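Local coordinates for protein histidine--tRNA ligase (Thermus thermophilus, PDB 1H4V) that joins L-histidine to its cognate tRNA(His) at the expense of ATP, working as a class II aminoacyl-tRNA synthetase homodimer, at residues 329-340 against 378-389. Numbering follows the deposited sequence.
Sequences PDLYLIPLTEEA and AAFAGFLGEDEL
Leu333 lays its CD2 methyl over the backbone of Gly382, 3.8 Å from Gly382 CA, where a side chain on that residue would collide with it. Leu331 reaches the same strip from the same face: with CG anti to its own backbone N (chi1 174°), CD1 lies 3.8 Å from Gly382 N and also touches Phe380 CB. On the other face, Ile334 meets the Phe383 ring obliquely, CB to CD2 4.1 Å, while Leu336 brings CD2 to the ring edge. Between these two layers strands 331-335 and 380-384 run parallel, their axes 24° apart, joined by alternating backbone bonds such as Gly382 N to Tyr332 O and Ile334 N to Gly382 O. The ladder runs one residue beyond strand 331-335, with Leu336 N donating a hydrogen bond to Leu384 O at 2.6 Å. Ala340 CB also touches that oxygen and packs on Leu389 CD1, 3.9 Å away, which the Glu339 chain slides past in the opposite direction. Thr337 N-caps helix 338-351, its OG1 accepting from Ala340 N at 3.3 Å, and its CG2 lies 4.1 Å from Glu386 N. A valine in its place would probably leave Ala340 N without this side-chain acceptor and the first turn less firmly held. Helix 338-351 covers Leu331, Leu333 and Leu384, whereas helix 366-375 packs on Ala381 and Phe383. These paired strands, neighbouring inner strands of a mixed five-stranded sheet with helices on both faces, form the α/β core characteristic of the class IIa anticodon-binding domain.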
loop_
_atom_site.group_PDB
_atom_site.type_symbol
_atom_site.label_atom_id
_atom_site.label_comp_id
_atom_site.label_asym_id
_atom_site.label_seq_id
_atom_site.Cartn_x
_atom_site.Cartn_y
_atom_site.Cartn_z
ATOM N N PRO A 329 -21.582 0.538 -12.056
ATOM C CA PRO A 329 -21.920 1.911 -11.692
ATOM C C PRO A 329 -23.400 2.034 -11.357
ATOM O O PRO A 329 -24.204 1.188 -11.751
ATOM C CB PRO A 329 -21.556 2.689 -12.948
ATOM C CG PRO A 329 -21.899 1.720 -14.021
ATOM C CD PRO A 329 -21.291 0.442 -13.494
ATOM N N ASP A 330 -23.753 3.085 -10.626
ATOM C CA ASP A 330 -25.148 3.318 -10.280
ATOM C C ASP A 330 -25.893 3.807 -11.517
ATOM O O ASP A 330 -27.084 3.561 -11.665
ATOM C CB ASP A 330 -25.264 4.362 -9.165
ATOM C CG ASP A 330 -24.649 3.892 -7.861
ATOM O OD1 ASP A 330 -24.886 2.729 -7.476
ATOM O OD2 ASP A 330 -23.936 4.683 -7.215
ATOM N N LEU A 331 -25.180 4.488 -12.410
ATOM C CA LEU A 331 -25.781 5.018 -13.627
ATOM C C LEU A 331 -24.830 4.986 -14.826
ATOM O O LEU A 331 -23.688 5.446 -14.736
ATOM C CB LEU A 331 -26.233 6.465 -13.385
ATOM C CG LEU A 331 -26.771 7.276 -14.578
ATOM C CD1 LEU A 331 -28.118 6.711 -15.011
ATOM C CD2 LEU A 331 -26.924 8.756 -14.188
ATOM N N TYR A 332 -25.304 4.432 -15.941
ATOM C CA TYR A 332 -24.525 4.389 -17.172
ATOM C C TYR A 332 -25.315 5.174 -18.220
ATOM O O TYR A 332 -26.349 4.717 -18.711
ATOM C CB TYR A 332 -24.311 2.956 -17.657
ATOM C CG TYR A 332 -23.294 2.873 -18.771
ATOM C CD1 TYR A 332 -21.947 3.131 -18.526
ATOM C CD2 TYR A 332 -23.683 2.603 -20.078
ATOM C CE1 TYR A 332 -21.010 3.128 -19.559
ATOM C CE2 TYR A 332 -22.754 2.598 -21.119
ATOM C CZ TYR A 332 -21.422 2.863 -20.852
ATOM O OH TYR A 332 -20.505 2.884 -21.881
ATOM N N LEU A 333 -24.820 6.364 -18.544
ATOM C CA LEU A 333 -25.451 7.271 -19.501
ATOM C C LEU A 333 -25.137 6.988 -20.959
ATOM O O LEU A 333 -23.977 6.865 -21.347
ATOM C CB LEU A 333 -25.048 8.708 -19.185
ATOM C CG LEU A 333 -25.823 9.349 -18.042
ATOM C CD1 LEU A 333 -25.039 10.510 -17.451
ATOM C CD2 LEU A 333 -27.180 9.800 -18.569
ATOM N N ILE A 334 -26.186 6.909 -21.773
ATOM C CA ILE A 334 -26.031 6.633 -23.197
ATOM C C ILE A 334 -26.431 7.858 -24.020
ATOM O O ILE A 334 -27.616 8.202 -24.106
ATOM C CB ILE A 334 -26.918 5.440 -23.647
ATOM C CG1 ILE A 334 -26.463 4.156 -22.970
ATOM C CG2 ILE A 334 -26.879 5.283 -25.166
ATOM C CD1 ILE A 334 -26.802 4.075 -21.524
ATOM N N PRO A 335 -25.450 8.546 -24.626
ATOM C CA PRO A 335 -25.770 9.727 -25.440
ATOM C C PRO A 335 -26.283 9.210 -26.783
ATOM O O PRO A 335 -25.725 8.268 -27.335
ATOM C CB PRO A 335 -24.423 10.448 -25.559
ATOM C CG PRO A 335 -23.432 9.329 -25.501
ATOM C CD PRO A 335 -23.994 8.397 -24.447
ATOM N N LEU A 336 -27.364 9.789 -27.295
ATOM C CA LEU A 336 -27.906 9.329 -28.569
ATOM C C LEU A 336 -27.374 10.131 -29.746
ATOM O O LEU A 336 -27.310 9.629 -30.866
ATOM C CB LEU A 336 -29.433 9.366 -28.530
ATOM C CG LEU A 336 -29.968 8.468 -27.416
ATOM C CD1 LEU A 336 -31.484 8.542 -27.356
ATOM C CD2 LEU A 336 -29.501 7.044 -27.664
ATOM N N THR A 337 -26.997 11.377 -29.496
ATOM C CA THR A 337 -26.439 12.206 -30.555
ATOM C C THR A 337 -25.030 12.585 -30.128
ATOM O O THR A 337 -24.643 12.368 -28.977
ATOM C CB THR A 337 -27.250 13.509 -30.789
ATOM O OG1 THR A 337 -27.218 14.318 -29.606
ATOM C CG2 THR A 337 -28.687 13.183 -31.151
ATOM N N GLU A 338 -24.273 13.160 -31.057
ATOM C CA GLU A 338 -22.909 13.567 -30.790
ATOM C C GLU A 338 -22.861 14.716 -29.792
ATOM O O GLU A 338 -21.945 14.798 -28.981
ATOM C CB GLU A 338 -22.226 13.985 -32.090
ATOM C CG GLU A 338 -20.719 14.107 -31.958
ATOM C CD GLU A 338 -20.028 12.754 -31.849
ATOM O OE1 GLU A 338 -18.881 12.715 -31.350
ATOM O OE2 GLU A 338 -20.619 11.734 -32.272
ATOM N N GLU A 339 -23.841 15.611 -29.854
ATOM C CA GLU A 339 -23.879 16.746 -28.931
ATOM C C GLU A 339 -24.211 16.279 -27.516
ATOM O O GLU A 339 -23.836 16.927 -26.538
ATOM C CB GLU A 339 -24.925 17.783 -29.367
ATOM C CG GLU A 339 -25.080 18.944 -28.383
ATOM C CD GLU A 339 -26.359 19.759 -28.584
ATOM O OE1 GLU A 339 -26.662 20.595 -27.701
ATOM O OE2 GLU A 339 -27.059 19.570 -29.610
ATOM N N ALA A 340 -24.906 15.150 -27.416
ATOM C CA ALA A 340 -25.303 14.608 -26.128
ATOM C C ALA A 340 -24.141 13.961 -25.361
ATOM O O ALA A 340 -24.228 13.752 -24.152
ATOM C CB ALA A 340 -26.431 13.607 -26.324
ATOM N N ALA A 378 -24.986 -1.959 -14.494
ATOM C CA ALA A 378 -25.470 -0.682 -13.976
ATOM C C ALA A 378 -26.831 -0.842 -13.307
ATOM O O ALA A 378 -27.650 -1.653 -13.733
ATOM C CB ALA A 378 -25.577 0.329 -15.107
ATOM N N ALA A 379 -27.066 -0.077 -12.247
ATOM C CA ALA A 379 -28.347 -0.121 -11.568
ATOM C C ALA A 379 -29.338 0.573 -12.510
ATOM O O ALA A 379 -30.427 0.061 -12.771
ATOM C CB ALA A 379 -28.271 0.616 -10.238
ATOM N N PHE A 380 -28.938 1.731 -13.033
ATOM C CA PHE A 380 -29.768 2.497 -13.957
ATOM C C PHE A 380 -29.055 2.794 -15.254
ATOM O O PHE A 380 -27.831 2.886 -15.299
ATOM C CB PHE A 380 -30.177 3.851 -13.367
ATOM C CG PHE A 380 -31.218 3.768 -12.297
ATOM C CD1 PHE A 380 -30.861 3.502 -10.983
ATOM C CD2 PHE A 380 -32.560 3.974 -12.603
ATOM C CE1 PHE A 380 -31.830 3.441 -9.978
ATOM C CE2 PHE A 380 -33.534 3.917 -11.612
ATOM C CZ PHE A 380 -33.169 3.650 -10.296
ATOM N N ALA A 381 -29.839 2.954 -16.310
ATOM C CA ALA A 381 -29.313 3.310 -17.613
ATOM C C ALA A 381 -29.923 4.689 -17.848
ATOM O O ALA A 381 -31.039 4.954 -17.401
ATOM C CB ALA A 381 -29.787 2.335 -18.665
ATOM N N GLY A 382 -29.188 5.575 -18.510
ATOM C CA GLY A 382 -29.705 6.906 -18.771
ATOM C C GLY A 382 -29.610 7.193 -20.253
ATOM O O GLY A 382 -28.678 6.743 -20.924
ATOM N N PHE A 383 -30.569 7.935 -20.781
ATOM C CA PHE A 383 -30.543 8.244 -22.195
ATOM C C PHE A 383 -30.660 9.729 -22.454
ATOM O O PHE A 383 -31.530 10.405 -21.900
ATOM C CB PHE A 383 -31.657 7.492 -22.926
ATOM C CG PHE A 383 -31.541 6.005 -22.818
ATOM C CD1 PHE A 383 -31.966 5.344 -21.670
ATOM C CD2 PHE A 383 -30.967 5.262 -23.849
ATOM C CE1 PHE A 383 -31.820 3.963 -21.549
ATOM C CE2 PHE A 383 -30.816 3.876 -23.736
ATOM C CZ PHE A 383 -31.242 3.230 -22.588
ATOM N N LEU A 384 -29.761 10.232 -23.293
ATOM C CA LEU A 384 -29.749 11.642 -23.646
ATOM C C LEU A 384 -29.761 11.816 -25.160
ATOM O O LEU A 384 -28.806 11.462 -25.856
ATOM C CB LEU A 384 -28.518 12.332 -23.065
ATOM C CG LEU A 384 -28.434 12.525 -21.553
ATOM C CD1 LEU A 384 -27.057 13.083 -21.209
ATOM C CD2 LEU A 384 -29.517 13.482 -21.086
ATOM N N GLY A 385 -30.860 12.356 -25.660
ATOM C CA GLY A 385 -30.987 12.584 -27.079
ATOM C C GLY A 385 -31.447 14.005 -27.316
ATOM O O GLY A 385 -31.579 14.800 -26.376
ATOM N N GLU A 386 -31.698 14.316 -28.582
ATOM C CA GLU A 386 -32.147 15.636 -28.983
ATOM C C GLU A 386 -33.337 16.088 -28.146
ATOM O O GLU A 386 -33.369 17.222 -27.667
ATOM C CB GLU A 386 -32.525 15.605 -30.457
ATOM C CG GLU A 386 -32.658 16.961 -31.095
ATOM C CD GLU A 386 -32.972 16.865 -32.570
ATOM O OE1 GLU A 386 -32.885 17.906 -33.253
ATOM O OE2 GLU A 386 -33.310 15.754 -33.045
ATOM N N ASP A 387 -34.300 15.191 -27.952
ATOM C CA ASP A 387 -35.497 15.499 -27.179
ATOM C C ASP A 387 -35.205 15.891 -25.726
ATOM O O ASP A 387 -35.663 16.935 -25.260
ATOM C CB ASP A 387 -36.472 14.310 -27.205
ATOM C CG ASP A 387 -36.889 13.917 -28.623
ATOM O OD1 ASP A 387 -36.030 13.410 -29.386
ATOM O OD2 ASP A 387 -38.074 14.115 -28.976
ATOM N N GLU A 388 -34.461 15.064 -24.995
ATOM C CA GLU A 388 -34.172 15.417 -23.610
ATOM C C GLU A 388 -33.256 16.628 -23.516
ATOM O O GLU A 388 -33.357 17.411 -22.570
ATOM C CB GLU A 388 -33.574 14.244 -22.814
ATOM C CG GLU A 388 -32.906 13.142 -23.616
ATOM C CD GLU A 388 -33.904 12.181 -24.228
ATOM O OE1 GLU A 388 -34.763 11.675 -23.475
ATOM O OE2 GLU A 388 -33.823 11.930 -25.451
ATOM N N LEU A 389 -32.378 16.801 -24.498
ATOM C CA LEU A 389 -31.481 17.949 -24.474
ATOM C C LEU A 389 -32.256 19.259 -24.595
ATOM O O LEU A 389 -31.989 20.210 -23.869
ATOM C CB LEU A 389 -30.434 17.851 -25.587
ATOM C CG LEU A 389 -29.314 16.816 -25.389
ATOM C CD1 LEU A 389 -28.232 17.026 -26.441
ATOM C CD2 LEU A 389 -28.711 16.958 -24.001
#